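DyP2 (Amycolatopsis sp. ATCC 39116, PDB 4G2C) probably oxidises dyes and other substrates with peroxide as a haem-containing, multifunctional dye peroxidase of a lignin-reactive bacterium, and also binds manganese(II). Local coordinates at residues R274-N279 against V474-G479; Q378-R383 against G402-A407. One frame throughout, in Å; residues are numbered along the deposited sequence.

Contact 1 (R274-N279 against V474-G479); sequences RKLEQN and VTMKGG. With HEM (protoporphyrin IX containing Fe), chain C.
Arg274 and Met476 meet on the haem-side face of two antiparallel strands, their side chains crossing at about a right angle. From the root of Met476, CB lies 4.1 Å from Leu276 CD2 and about as far from Arg274 NH2. CG comes next to the same NH2. The chain then bends at chi2 (64°), which brings SD over the centre of the Arg274 guanidinium, 3.9 Å above its plane. CE ends 3.6 Å from Arg274 NH1 and also touches Arg274 CG. The sulfur takes a weak hydrogen bond from Gly478 N. Arg274 NH2 also forms a salt bridge with Asp150.

Further along this face, Leu276 CB packs on Val474 CG1. Leu276 CD1 reaches haem CAB at 3.8 Å, and Val474 CG2 lies against CBB of the same vinyl group. Gln278 NE2 rests 3.4 Å from haem CMB and is hydrogen-bonded to Glu213.

Lys477 starts toward the other strand, CG beside its own backbone N (chi1 -57°) and against Glu277 CB, then bends twice toward NZ. Glu277 OE2 and Lys477 NZ stay 4.5 Å apart, too far for a salt bridge. A water bonded to Glu277 OE1 links weakly to NZ. Glu277 OE2 takes the backbone N-H of Asp400.

Reciprocal bonds between Glu277 and Thr475 join the backbones. Lys275 N bonds to Gly478 O, but Lys275 O takes Lys477 N: two residues face one, a beta bulge. At Gly479 a CB would clash with Arg274 CA. The bulged pair belongs to the antiparallel sheet of a dye-decolourising peroxidase, its face with Leu276, Gln278 and Val474 lining the haem pocket.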
ATOM      1  N   ARG A 274      -5.620  -5.475  -4.070  1.00 24.85           N
ATOM      2  CA  ARG A 274      -5.008  -6.413  -5.019  1.00 22.65           C
ATOM      3  C   ARG A 274      -4.257  -7.525  -4.263  1.00 26.09           C
ATOM      4  O   ARG A 274      -3.345  -7.241  -3.481  1.00 23.14           O
ATOM      5  CB  ARG A 274      -4.014  -5.693  -5.938  1.00 21.77           C
ATOM      6  CG  ARG A 274      -4.597  -4.975  -7.148  1.00 21.87           C
ATOM      7  CD  ARG A 274      -3.614  -3.928  -7.712  1.00 21.81           C
ATOM      8  NE  ARG A 274      -2.537  -4.515  -8.517  1.00 22.67           N
ATOM      9  CZ  ARG A 274      -2.677  -4.822  -9.804  1.00 24.99           C
ATOM     10  NH1 ARG A 274      -3.835  -4.593 -10.398  1.00 19.95           N
ATOM     11  NH2 ARG A 274      -1.675  -5.352 -10.500  1.00 26.73           N
ATOM     12  N   LYS A 275      -4.628  -8.783  -4.509  1.00 25.45           N
ATOM     13  CA  LYS A 275      -3.959  -9.922  -3.872  1.00 22.50           C
ATOM     14  C   LYS A 275      -2.746 -10.285  -4.703  1.00 25.47           C
ATOM     15  O   LYS A 275      -2.875 -10.658  -5.877  1.00 23.92           O
ATOM     16  CB  LYS A 275      -4.901 -11.132  -3.769  1.00 28.68           C
ATOM     17  CG  LYS A 275      -4.392 -12.262  -2.873  1.00 21.90           C
ATOM     18  CD  LYS A 275      -5.308 -13.478  -2.950  1.00 26.07           C
ATOM     19  CE  LYS A 275      -4.882 -14.572  -1.968  1.00 28.09           C
ATOM     20  NZ  LYS A 275      -5.867 -15.691  -1.850  1.00 28.53           N
ATOM     21  N   LEU A 276      -1.566 -10.148  -4.098  1.00 23.59           N
ATOM     22  CA  LEU A 276      -0.309 -10.320  -4.817  1.00 25.20           C
ATOM     23  C   LEU A 276       0.450 -11.490  -4.218  1.00 25.95           C
ATOM     24  O   LEU A 276       0.898 -11.442  -3.071  1.00 24.88           O
ATOM     25  CB  LEU A 276       0.542  -9.042  -4.738  1.00 19.06           C
ATOM     26  CG  LEU A 276      -0.175  -7.759  -5.172  1.00 22.68           C
ATOM     27  CD1 LEU A 276       0.681  -6.517  -4.927  1.00 21.03           C
ATOM     28  CD2 LEU A 276      -0.591  -7.830  -6.640  1.00 23.78           C
ATOM     29  N   GLU A 277       0.595 -12.547  -4.997  1.00 25.38           N
ATOM     30  CA  GLU A 277       1.307 -13.713  -4.515  1.00 25.33           C
ATOM     31  C   GLU A 277       2.803 -13.512  -4.674  1.00 24.58           C
ATOM     32  O   GLU A 277       3.278 -13.052  -5.717  1.00 27.41           O
ATOM     33  CB  GLU A 277       0.855 -14.975  -5.252  1.00 25.89           C
ATOM     34  CG  GLU A 277       1.315 -16.263  -4.567  1.00 28.59           C
ATOM     35  CD  GLU A 277       0.910 -17.495  -5.343  1.00 29.01           C
ATOM     36  OE1 GLU A 277       1.497 -17.737  -6.419  1.00 28.20           O
ATOM     37  OE2 GLU A 277       0.002 -18.214  -4.880  1.00 29.85           O
ATOM     38  N   GLN A 278       3.539 -13.869  -3.629  1.00 26.43           N
ATOM     39  CA  GLN A 278       4.992 -13.763  -3.613  1.00 23.76           C
ATOM     40  C   GLN A 278       5.685 -15.137  -3.663  1.00 28.52           C
ATOM     41  O   GLN A 278       5.597 -15.917  -2.717  1.00 25.66           O
ATOM     42  CB  GLN A 278       5.430 -13.044  -2.339  1.00 25.01           C
ATOM     43  CG  GLN A 278       4.945 -11.598  -2.222  1.00 23.39           C
ATOM     44  CD  GLN A 278       5.511 -10.917  -0.984  1.00 25.49           C
ATOM     45  OE1 GLN A 278       4.848 -10.828   0.053  1.00 26.64           O
ATOM     46  NE2 GLN A 278       6.741 -10.445  -1.085  1.00 21.28           N
ATOM     47  N   ASN A 279       6.373 -15.429  -4.761  1.00 26.74           N
ATOM     48  CA  ASN A 279       7.223 -16.603  -4.826  1.00 24.38           C
ATOM     49  C   ASN A 279       8.580 -16.251  -4.207  1.00 24.85           C
ATOM     50  O   ASN A 279       9.519 -15.858  -4.910  1.00 24.21           O
ATOM     51  CB  ASN A 279       7.381 -17.066  -6.278  1.00 28.15           C
ATOM     52  CG  ASN A 279       8.156 -18.377  -6.402  1.00 26.46           C
ATOM     53  OD1 ASN A 279       8.984 -18.715  -5.559  1.00 26.85           O
ATOM     54  ND2 ASN A 279       7.878 -19.118  -7.459  1.00 22.34           N
ATOM     55  N   VAL A 474       6.249 -11.851  -8.334  1.00 26.49           N
ATOM     56  CA  VAL A 474       4.991 -11.382  -7.772  1.00 23.57           C
ATOM     57  C   VAL A 474       3.863 -11.569  -8.779  1.00 24.12           C
ATOM     58  O   VAL A 474       3.964 -11.137  -9.933  1.00 26.31           O
ATOM     59  CB  VAL A 474       5.089  -9.911  -7.329  1.00 26.62           C
ATOM     60  CG1 VAL A 474       3.700  -9.334  -7.032  1.00 21.63           C
ATOM     61  CG2 VAL A 474       6.039  -9.782  -6.117  1.00 23.29           C
ATOM     62  N   THR A 475       2.794 -12.227  -8.346  1.00 21.75           N
ATOM     63  CA  THR A 475       1.674 -12.504  -9.241  1.00 23.50           C
ATOM     64  C   THR A 475       0.356 -11.940  -8.737  1.00 25.01           C
ATOM     65  O   THR A 475      -0.085 -12.252  -7.629  1.00 25.77           O
ATOM     66  CB  THR A 475       1.492 -14.029  -9.475  1.00 25.08           C
ATOM     67  OG1 THR A 475       2.745 -14.614  -9.847  1.00 26.03           O
ATOM     68  CG2 THR A 475       0.465 -14.293 -10.577  1.00 23.06           C
ATOM     69  N   MET A 476      -0.279 -11.121  -9.569  1.00 27.90           N
ATOM     70  CA  MET A 476      -1.593 -10.554  -9.264  1.00 26.01           C
ATOM     71  C   MET A 476      -2.657 -11.652  -9.360  1.00 28.06           C
ATOM     72  O   MET A 476      -2.852 -12.240 -10.430  1.00 21.89           O
ATOM     73  CB  MET A 476      -1.895  -9.411 -10.247  1.00 25.53           C
ATOM     74  CG  MET A 476      -3.362  -9.022 -10.412  1.00 24.28           C
ATOM     75  SD  MET A 476      -4.049  -8.380  -8.887  1.00 28.69           S
ATOM     76  CE  MET A 476      -5.577  -7.660  -9.490  1.00 25.07           C
ATOM     77  N   LYS A 477      -3.340 -11.918  -8.245  1.00 28.24           N
ATOM     78  CA  LYS A 477      -4.299 -13.029  -8.167  1.00 30.07           C
ATOM     79  C   LYS A 477      -5.749 -12.571  -8.275  1.00 29.22           C
ATOM     80  O   LYS A 477      -6.665 -13.392  -8.273  1.00 28.01           O
ATOM     81  CB  LYS A 477      -4.131 -13.803  -6.853  1.00 25.82           C
ATOM     82  CG  LYS A 477      -2.746 -14.360  -6.628  1.00 27.20           C
ATOM     83  CD  LYS A 477      -2.348 -15.326  -7.735  1.00 26.98           C
ATOM     84  CE  LYS A 477      -3.105 -16.639  -7.630  1.00 33.83           C
ATOM     85  NZ  LYS A 477      -2.523 -17.653  -8.563  1.00 39.17           N
ATOM     86  N   GLY A 478      -5.954 -11.260  -8.338  1.00 27.84           N
ATOM     87  CA  GLY A 478      -7.291 -10.698  -8.396  1.00 21.65           C
ATOM     88  C   GLY A 478      -7.418  -9.518  -7.447  1.00 26.10           C
ATOM     89  O   GLY A 478      -6.685  -9.415  -6.459  1.00 22.82           O
ATOM     90  N   GLY A 479      -8.361  -8.628  -7.735  1.00 28.56           N
ATOM     91  CA  GLY A 479      -8.533  -7.429  -6.936  1.00 27.19           C
ATOM     92  C   GLY A 479      -9.698  -6.616  -7.436  1.00 26.74           C
ATOM     93  O   GLY A 479     -10.335  -7.011  -8.418  1.00 22.33           O
TER
HETATM   94  CHA HEM C 501       7.939   0.689  -0.579  1.00 22.15           C
HETATM   95  CHB HEM C 501       7.744  -4.133  -1.158  1.00 20.71           C
HETATM   96  CHC HEM C 501       3.828  -3.693  -3.998  1.00 21.54           C
HETATM   97  CHD HEM C 501       4.513   1.098  -4.052  1.00 18.68           C
HETATM   98  C1A HEM C 501       8.220  -0.652  -0.472  1.00 21.21           C
HETATM   99  C2A HEM C 501       9.278  -1.223   0.336  1.00 21.68           C
HETATM  100  C3A HEM C 501       9.214  -2.551   0.175  1.00 19.59           C
HETATM  101  C4A HEM C 501       8.122  -2.864  -0.730  1.00 21.42           C
HETATM  102  CMA HEM C 501      10.136  -3.592   0.832  1.00 20.23           C
HETATM  103  CAA HEM C 501      10.273  -0.411   1.212  1.00 17.30           C
HETATM  104  CBA HEM C 501       9.632  -0.122   2.573  1.00 21.83           C
HETATM  105  CGA HEM C 501       8.778   1.125   2.545  1.00 24.10           C
HETATM  106  O1A HEM C 501       9.261   2.201   2.148  1.00 23.82           O
HETATM  107  O2A HEM C 501       7.591   1.060   2.927  1.00 28.37           O
HETATM  108  C1B HEM C 501       6.678  -4.461  -1.982  1.00 22.81           C
HETATM  109  C2B HEM C 501       6.237  -5.795  -2.386  1.00 22.40           C
HETATM  110  C3B HEM C 501       5.150  -5.652  -3.171  1.00 22.78           C
HETATM  111  C4B HEM C 501       4.855  -4.244  -3.276  1.00 21.09           C
HETATM  112  CMB HEM C 501       6.933  -7.121  -1.987  1.00 20.91           C
HETATM  113  CAB HEM C 501       4.282  -6.735  -3.849  1.00 21.85           C
HETATM  114  CBB HEM C 501       4.288  -7.995  -3.409  1.00 18.85           C
HETATM  115  C1C HEM C 501       3.724  -2.359  -4.322  1.00 23.66           C
HETATM  116  C2C HEM C 501       2.835  -1.792  -5.324  1.00 24.26           C
HETATM  117  C3C HEM C 501       3.019  -0.461  -5.319  1.00 20.73           C
HETATM  118  C4C HEM C 501       4.028  -0.155  -4.325  1.00 19.66           C
HETATM  119  CMC HEM C 501       1.828  -2.588  -6.202  1.00 18.99           C
HETATM  120  CAC HEM C 501       2.336   0.588  -6.230  1.00 17.92           C
HETATM  121  CBC HEM C 501       1.773   0.240  -7.398  1.00 19.74           C
HETATM  122  C1D HEM C 501       5.446   1.432  -3.093  1.00 22.96           C
HETATM  123  C2D HEM C 501       5.741   2.782  -2.693  1.00 22.93           C
HETATM  124  C3D HEM C 501       6.792   2.632  -1.604  1.00 24.59           C
HETATM  125  C4D HEM C 501       7.041   1.232  -1.463  1.00 22.17           C
HETATM  126  CMD HEM C 501       5.112   4.074  -3.243  1.00 20.06           C
HETATM  127  CAD HEM C 501       7.495   3.730  -0.831  1.00 23.25           C
HETATM  128  CBD HEM C 501       8.502   4.289  -1.815  1.00 21.30           C
HETATM  129  CGD HEM C 501       9.096   5.475  -1.108  1.00 24.06           C
HETATM  130  O1D HEM C 501       8.311   6.377  -0.714  1.00 18.78           O
HETATM  131  O2D HEM C 501      10.341   5.473  -0.908  1.00 25.23           O
HETATM  132  NA  HEM C 501       7.535  -1.668  -1.095  1.00 16.48           N
HETATM  133  NB  HEM C 501       5.803  -3.552  -2.546  1.00 24.81           N
HETATM  134  NC  HEM C 501       4.440  -1.329  -3.733  1.00 20.42           N
HETATM  135  ND  HEM C 501       6.229   0.558  -2.347  1.00 20.39           N
HETATM  136 FE   HEM C 501       6.143  -1.570  -2.561  1.00 20.00          FE
HETATM  137  O   HOH W   1       4.248 -15.258  -7.740  1.00 23.53           O
HETATM  138  O   HOH W   2       0.725 -18.504  -9.245  1.00 39.61           O

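Contact 2 (Q378-R383 against G402-A407); sequences QTYGRR and GLLFMA. With HEM (protoporphyrin IX containing Fe), chain C.
The haem pocket of this peroxidase is lined by strand 402-407, which pairs antiparallel with strand 378-380. Phe405 turns a ring face to haem CMC, and its CE1 lies 3.4 Å from haem C2C. Leu403 CD2 comes 3.9 Å from haem C3B. Leu403 CD1 packs the other way, 3.6 Å from Gln378 O.

Two reciprocal pairs of backbone hydrogen bonds hold the strands, one between Gln378 and Leu404 and one between Tyr380 and Gly402. Thr379 N turns instead to the side chain before it, bonding at 2.8 Å to a lone pair of Gln378 OE1.

Tyr380 CG sits between its own backbone N and carbonyl carbon (chi1 73°), which folds the ring back over Gly402. Gly402 N is 3.6 Å above the ring plane, over its centre, and Gly402 CA makes a CH-pi contact with the same face. A CB on Gly402 would be tight against Tyr380 CE2. Leu404 CD2 approaches the ring obliquely, 3.8 Å from Tyr380 CD2. Lys275, salt-bridged by NZ to Glu157 and Glu199, also makes a cation-pi contact with this ring. Replacing Tyr380 by a serine would probably uncover the Gly402 backbone, take one apolar neighbour from Leu404 and end the cation-pi contact of Lys275.

The chemistry divides by face: apolar side chains meet the porphyrin, while the tyrosine ring shields a glycine backbone and probably adds to the setting of the Lys275 charge.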
ATOM      1  N   GLN A 378      -1.483  -5.561   3.957  1.00 24.62           N
ATOM      2  CA  GLN A 378      -1.109  -6.522   4.987  1.00 27.91           C
ATOM      3  C   GLN A 378      -0.701  -7.818   4.313  1.00 25.90           C
ATOM      4  O   GLN A 378      -1.293  -8.206   3.295  1.00 23.38           O
ATOM      5  CB  GLN A 378      -2.252  -6.745   5.985  1.00 24.95           C
ATOM      6  CG  GLN A 378      -1.907  -7.619   7.197  1.00 25.12           C
ATOM      7  CD  GLN A 378      -0.665  -7.165   7.937  1.00 23.88           C
ATOM      8  OE1 GLN A 378       0.453  -7.365   7.467  1.00 26.35           O
ATOM      9  NE2 GLN A 378      -0.852  -6.556   9.103  1.00 25.18           N
ATOM     10  N   THR A 379       0.343  -8.457   4.842  1.00 19.79           N
ATOM     11  CA  THR A 379       0.772  -9.756   4.314  1.00 22.73           C
ATOM     12  C   THR A 379      -0.259 -10.867   4.553  1.00 21.88           C
ATOM     13  O   THR A 379      -1.065 -10.809   5.485  1.00 23.32           O
ATOM     14  CB  THR A 379       2.110 -10.202   4.932  1.00 23.86           C
ATOM     15  OG1 THR A 379       2.090  -9.971   6.350  1.00 22.23           O
ATOM     16  CG2 THR A 379       3.266  -9.427   4.309  1.00 21.64           C
ATOM     17  N   TYR A 380      -0.222 -11.890   3.717  1.00 25.88           N
ATOM     18  CA  TYR A 380      -1.035 -13.068   3.975  1.00 25.81           C
ATOM     19  C   TYR A 380      -0.237 -14.356   3.826  1.00 26.36           C
ATOM     20  O   TYR A 380       0.801 -14.393   3.159  1.00 24.34           O
ATOM     21  CB  TYR A 380      -2.239 -13.102   3.043  1.00 20.72           C
ATOM     22  CG  TYR A 380      -1.901 -13.459   1.618  1.00 22.98           C
ATOM     23  CD1 TYR A 380      -1.878 -14.789   1.202  1.00 26.69           C
ATOM     24  CD2 TYR A 380      -1.612 -12.469   0.676  1.00 23.01           C
ATOM     25  CE1 TYR A 380      -1.578 -15.125  -0.119  1.00 26.28           C
ATOM     26  CE2 TYR A 380      -1.316 -12.795  -0.643  1.00 22.97           C
ATOM     27  CZ  TYR A 380      -1.302 -14.126  -1.033  1.00 25.25           C
ATOM     28  OH  TYR A 380      -1.009 -14.469  -2.337  1.00 25.93           O
ATOM     29  N   GLY A 381      -0.752 -15.419   4.436  1.00 27.54           N
ATOM     30  CA  GLY A 381      -0.137 -16.725   4.346  1.00 30.33           C
ATOM     31  C   GLY A 381       0.615 -17.102   5.614  1.00 36.17           C
ATOM     32  O   GLY A 381       1.032 -16.243   6.394  1.00 32.91           O
ATOM     33  N   ARG A 382       0.783 -18.399   5.834  1.00 37.12           N
ATOM     34  CA  ARG A 382       1.607 -18.850   6.944  1.00 38.87           C
ATOM     35  C   ARG A 382       2.789 -19.615   6.388  1.00 32.77           C
ATOM     36  O   ARG A 382       2.676 -20.301   5.377  1.00 37.11           O
ATOM     37  CB  ARG A 382       0.807 -19.712   7.923  1.00 39.74           C
ATOM     38  CG  ARG A 382      -0.261 -18.951   8.708  1.00 45.10           C
ATOM     39  CD  ARG A 382      -0.839 -19.820   9.821  1.00 49.91           C
ATOM     40  NE  ARG A 382      -1.612 -19.058  10.800  1.00 51.64           N
ATOM     41  CZ  ARG A 382      -1.081 -18.438  11.855  1.00 54.81           C
ATOM     42  NH1 ARG A 382       0.235 -18.475  12.065  1.00 49.28           N
ATOM     43  NH2 ARG A 382      -1.865 -17.771  12.697  1.00 46.75           N
ATOM     44  N   ARG A 383       3.935 -19.467   7.030  1.00 31.95           N
ATOM     45  CA  ARG A 383       5.114 -20.215   6.626  1.00 34.06           C
ATOM     46  C   ARG A 383       5.815 -20.760   7.858  1.00 34.47           C
ATOM     47  O   ARG A 383       5.512 -20.361   8.986  1.00 33.82           O
ATOM     48  CB  ARG A 383       6.056 -19.321   5.837  1.00 33.82           C
ATOM     49  CG  ARG A 383       6.417 -18.058   6.572  1.00 29.44           C
ATOM     50  CD  ARG A 383       6.892 -17.022   5.588  1.00 30.88           C
ATOM     51  NE  ARG A 383       8.241 -17.280   5.094  1.00 31.07           N
ATOM     52  CZ  ARG A 383       8.890 -16.438   4.297  1.00 33.30           C
ATOM     53  NH1 ARG A 383       8.280 -15.318   3.902  1.00 21.18           N
ATOM     54  NH2 ARG A 383      10.123 -16.715   3.884  1.00 25.74           N
ATOM     55  N   GLY A 402       2.033 -13.910   0.492  1.00 24.58           N
ATOM     56  CA  GLY A 402       2.224 -12.711  -0.293  1.00 24.67           C
ATOM     57  C   GLY A 402       1.626 -11.487   0.341  1.00 24.53           C
ATOM     58  O   GLY A 402       1.536 -11.394   1.576  1.00 22.65           O
ATOM     59  N   LEU A 403       1.212 -10.540  -0.500  1.00 21.83           N
ATOM     60  CA  LEU A 403       0.727  -9.271   0.018  1.00 22.54           C
ATOM     61  C   LEU A 403      -0.701  -8.963  -0.381  1.00 20.08           C
ATOM     62  O   LEU A 403      -1.050  -8.976  -1.560  1.00 19.20           O
ATOM     63  CB  LEU A 403       1.649  -8.109  -0.406  1.00 24.25           C
ATOM     64  CG  LEU A 403       1.278  -6.685   0.065  1.00 25.09           C
ATOM     65  CD1 LEU A 403       1.419  -6.522   1.585  1.00 23.44           C
ATOM     66  CD2 LEU A 403       2.137  -5.633  -0.659  1.00 20.99           C
ATOM     67  N   LEU A 404      -1.518  -8.656   0.619  1.00 20.94           N
ATOM     68  CA  LEU A 404      -2.814  -8.073   0.357  1.00 20.62           C
ATOM     69  C   LEU A 404      -2.539  -6.582   0.161  1.00 21.89           C
ATOM     70  O   LEU A 404      -2.552  -5.814   1.115  1.00 20.30           O
ATOM     71  CB  LEU A 404      -3.787  -8.325   1.519  1.00 20.04           C
ATOM     72  CG  LEU A 404      -4.212  -9.762   1.869  1.00 24.51           C
ATOM     73  CD1 LEU A 404      -5.190  -9.754   3.041  1.00 23.58           C
ATOM     74  CD2 LEU A 404      -4.834 -10.482   0.690  1.00 20.13           C
ATOM     75  N   PHE A 405      -2.227  -6.182  -1.067  1.00 21.81           N
ATOM     76  CA  PHE A 405      -1.899  -4.781  -1.306  1.00 22.65           C
ATOM     77  C   PHE A 405      -3.137  -3.910  -1.142  1.00 19.11           C
ATOM     78  O   PHE A 405      -4.177  -4.176  -1.737  1.00 24.34           O
ATOM     79  CB  PHE A 405      -1.273  -4.576  -2.694  1.00 20.28           C
ATOM     80  CG  PHE A 405      -0.966  -3.126  -3.006  1.00 21.81           C
ATOM     81  CD1 PHE A 405       0.228  -2.550  -2.593  1.00 19.29           C
ATOM     82  CD2 PHE A 405      -1.889  -2.336  -3.683  1.00 17.03           C
ATOM     83  CE1 PHE A 405       0.508  -1.218  -2.859  1.00 18.78           C
ATOM     84  CE2 PHE A 405      -1.616  -1.003  -3.957  1.00 20.61           C
ATOM     85  CZ  PHE A 405      -0.413  -0.441  -3.548  1.00 21.94           C
ATOM     86  N   MET A 406      -3.039  -2.877  -0.320  1.00 21.48           N
ATOM     87  CA  MET A 406      -4.156  -1.944  -0.148  1.00 21.47           C
ATOM     88  C   MET A 406      -3.654  -0.508  -0.152  1.00 22.25           C
ATOM     89  O   MET A 406      -2.565  -0.241   0.351  1.00 21.35           O
ATOM     90  CB  MET A 406      -4.911  -2.260   1.150  1.00 19.54           C
ATOM     91  CG  MET A 406      -5.604  -3.618   1.112  1.00 24.78           C
ATOM     92  SD  MET A 406      -6.504  -4.018   2.608  1.00 22.64           S
ATOM     93  CE  MET A 406      -5.205  -4.883   3.501  1.00 22.53           C
ATOM     94  N   ALA A 407      -4.439   0.412  -0.722  1.00 22.12           N
ATOM     95  CA  ALA A 407      -4.076   1.835  -0.733  1.00 22.48           C
ATOM     96  C   ALA A 407      -5.298   2.732  -0.880  1.00 24.28           C
ATOM     97  O   ALA A 407      -6.275   2.356  -1.518  1.00 19.42           O
ATOM     98  CB  ALA A 407      -3.072   2.131  -1.842  1.00 16.95           C
TER
HETATM   99  CHA HEM C 501       7.939   0.689  -0.579  1.00 22.15           C
HETATM  100  CHB HEM C 501       7.744  -4.133  -1.158  1.00 20.71           C
HETATM  101  CHC HEM C 501       3.828  -3.693  -3.998  1.00 21.54           C
HETATM  102  CHD HEM C 501       4.513   1.098  -4.052  1.00 18.68           C
HETATM  103  C1A HEM C 501       8.220  -0.652  -0.472  1.00 21.21           C
HETATM  104  C2A HEM C 501       9.278  -1.223   0.336  1.00 21.68           C
HETATM  105  C3A HEM C 501       9.214  -2.551   0.175  1.00 19.59           C
HETATM  106  C4A HEM C 501       8.122  -2.864  -0.730  1.00 21.42           C
HETATM  107  CMA HEM C 501      10.136  -3.592   0.832  1.00 20.23           C
HETATM  108  CAA HEM C 501      10.273  -0.411   1.212  1.00 17.30           C
HETATM  109  CBA HEM C 501       9.632  -0.122   2.573  1.00 21.83           C
HETATM  110  CGA HEM C 501       8.778   1.125   2.545  1.00 24.10           C
HETATM  111  O1A HEM C 501       9.261   2.201   2.148  1.00 23.82           O
HETATM  112  O2A HEM C 501       7.591   1.060   2.927  1.00 28.37           O
HETATM  113  C1B HEM C 501       6.678  -4.461  -1.982  1.00 22.81           C
HETATM  114  C2B HEM C 501       6.237  -5.795  -2.386  1.00 22.40           C
HETATM  115  C3B HEM C 501       5.150  -5.652  -3.171  1.00 22.78           C
HETATM  116  C4B HEM C 501       4.855  -4.244  -3.276  1.00 21.09           C
HETATM  117  CMB HEM C 501       6.933  -7.121  -1.987  1.00 20.91           C
HETATM  118  CAB HEM C 501       4.282  -6.735  -3.849  1.00 21.85           C
HETATM  119  CBB HEM C 501       4.288  -7.995  -3.409  1.00 18.85           C
HETATM  120  C1C HEM C 501       3.724  -2.359  -4.322  1.00 23.66           C
HETATM  121  C2C HEM C 501       2.835  -1.792  -5.324  1.00 24.26           C
HETATM  122  C3C HEM C 501       3.019  -0.461  -5.319  1.00 20.73           C
HETATM  123  C4C HEM C 501       4.028  -0.155  -4.325  1.00 19.66           C
HETATM  124  CMC HEM C 501       1.828  -2.588  -6.202  1.00 18.99           C
HETATM  125  CAC HEM C 501       2.336   0.588  -6.230  1.00 17.92           C
HETATM  126  CBC HEM C 501       1.773   0.240  -7.398  1.00 19.74           C
HETATM  127  C1D HEM C 501       5.446   1.432  -3.093  1.00 22.96           C
HETATM  128  C2D HEM C 501       5.741   2.782  -2.693  1.00 22.93           C
HETATM  129  C3D HEM C 501       6.792   2.632  -1.604  1.00 24.59           C
HETATM  130  C4D HEM C 501       7.041   1.232  -1.463  1.00 22.17           C
HETATM  131  CMD HEM C 501       5.112   4.074  -3.243  1.00 20.06           C
HETATM  132  CAD HEM C 501       7.495   3.730  -0.831  1.00 23.25           C
HETATM  133  CBD HEM C 501       8.502   4.289  -1.815  1.00 21.30           C
HETATM  134  CGD HEM C 501       9.096   5.475  -1.108  1.00 24.06           C
HETATM  135  O1D HEM C 501       8.311   6.377  -0.714  1.00 18.78           O
HETATM  136  O2D HEM C 501      10.341   5.473  -0.908  1.00 25.23           O
HETATM  137  NA  HEM C 501       7.535  -1.668  -1.095  1.00 16.48           N
HETATM  138  NB  HEM C 501       5.803  -3.552  -2.546  1.00 24.81           N
HETATM  139  NC  HEM C 501       4.440  -1.329  -3.733  1.00 20.42           N
HETATM  140  ND  HEM C 501       6.229   0.558  -2.347  1.00 20.39           N
HETATM  141 FE   HEM C 501       6.143  -1.570  -2.561  1.00 20.00          FE

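In the fold
Contacts 1 and 2 belong to one antiparallel sheet, and their centres are 9 Å apart. Strand 267-278 lies between strands 474-484 and 402-409, and strand 374-380 follows on the far side of 402-409. The middle strands are joined by probable hydrogen bonds, with Leu276 O 2.7 Å from Leu403 N and Arg274 O 2.9 Å from Phe405 N. The Tyr380 side chain also bridges the contacts: its OH packs 3.3 Å from Glu277 CA. In sequence, contact 2 is nested within the loop closed by contact 1. Both touch the haem. Bound manganese is more remote, about 12 Å from the side chain of Gln278.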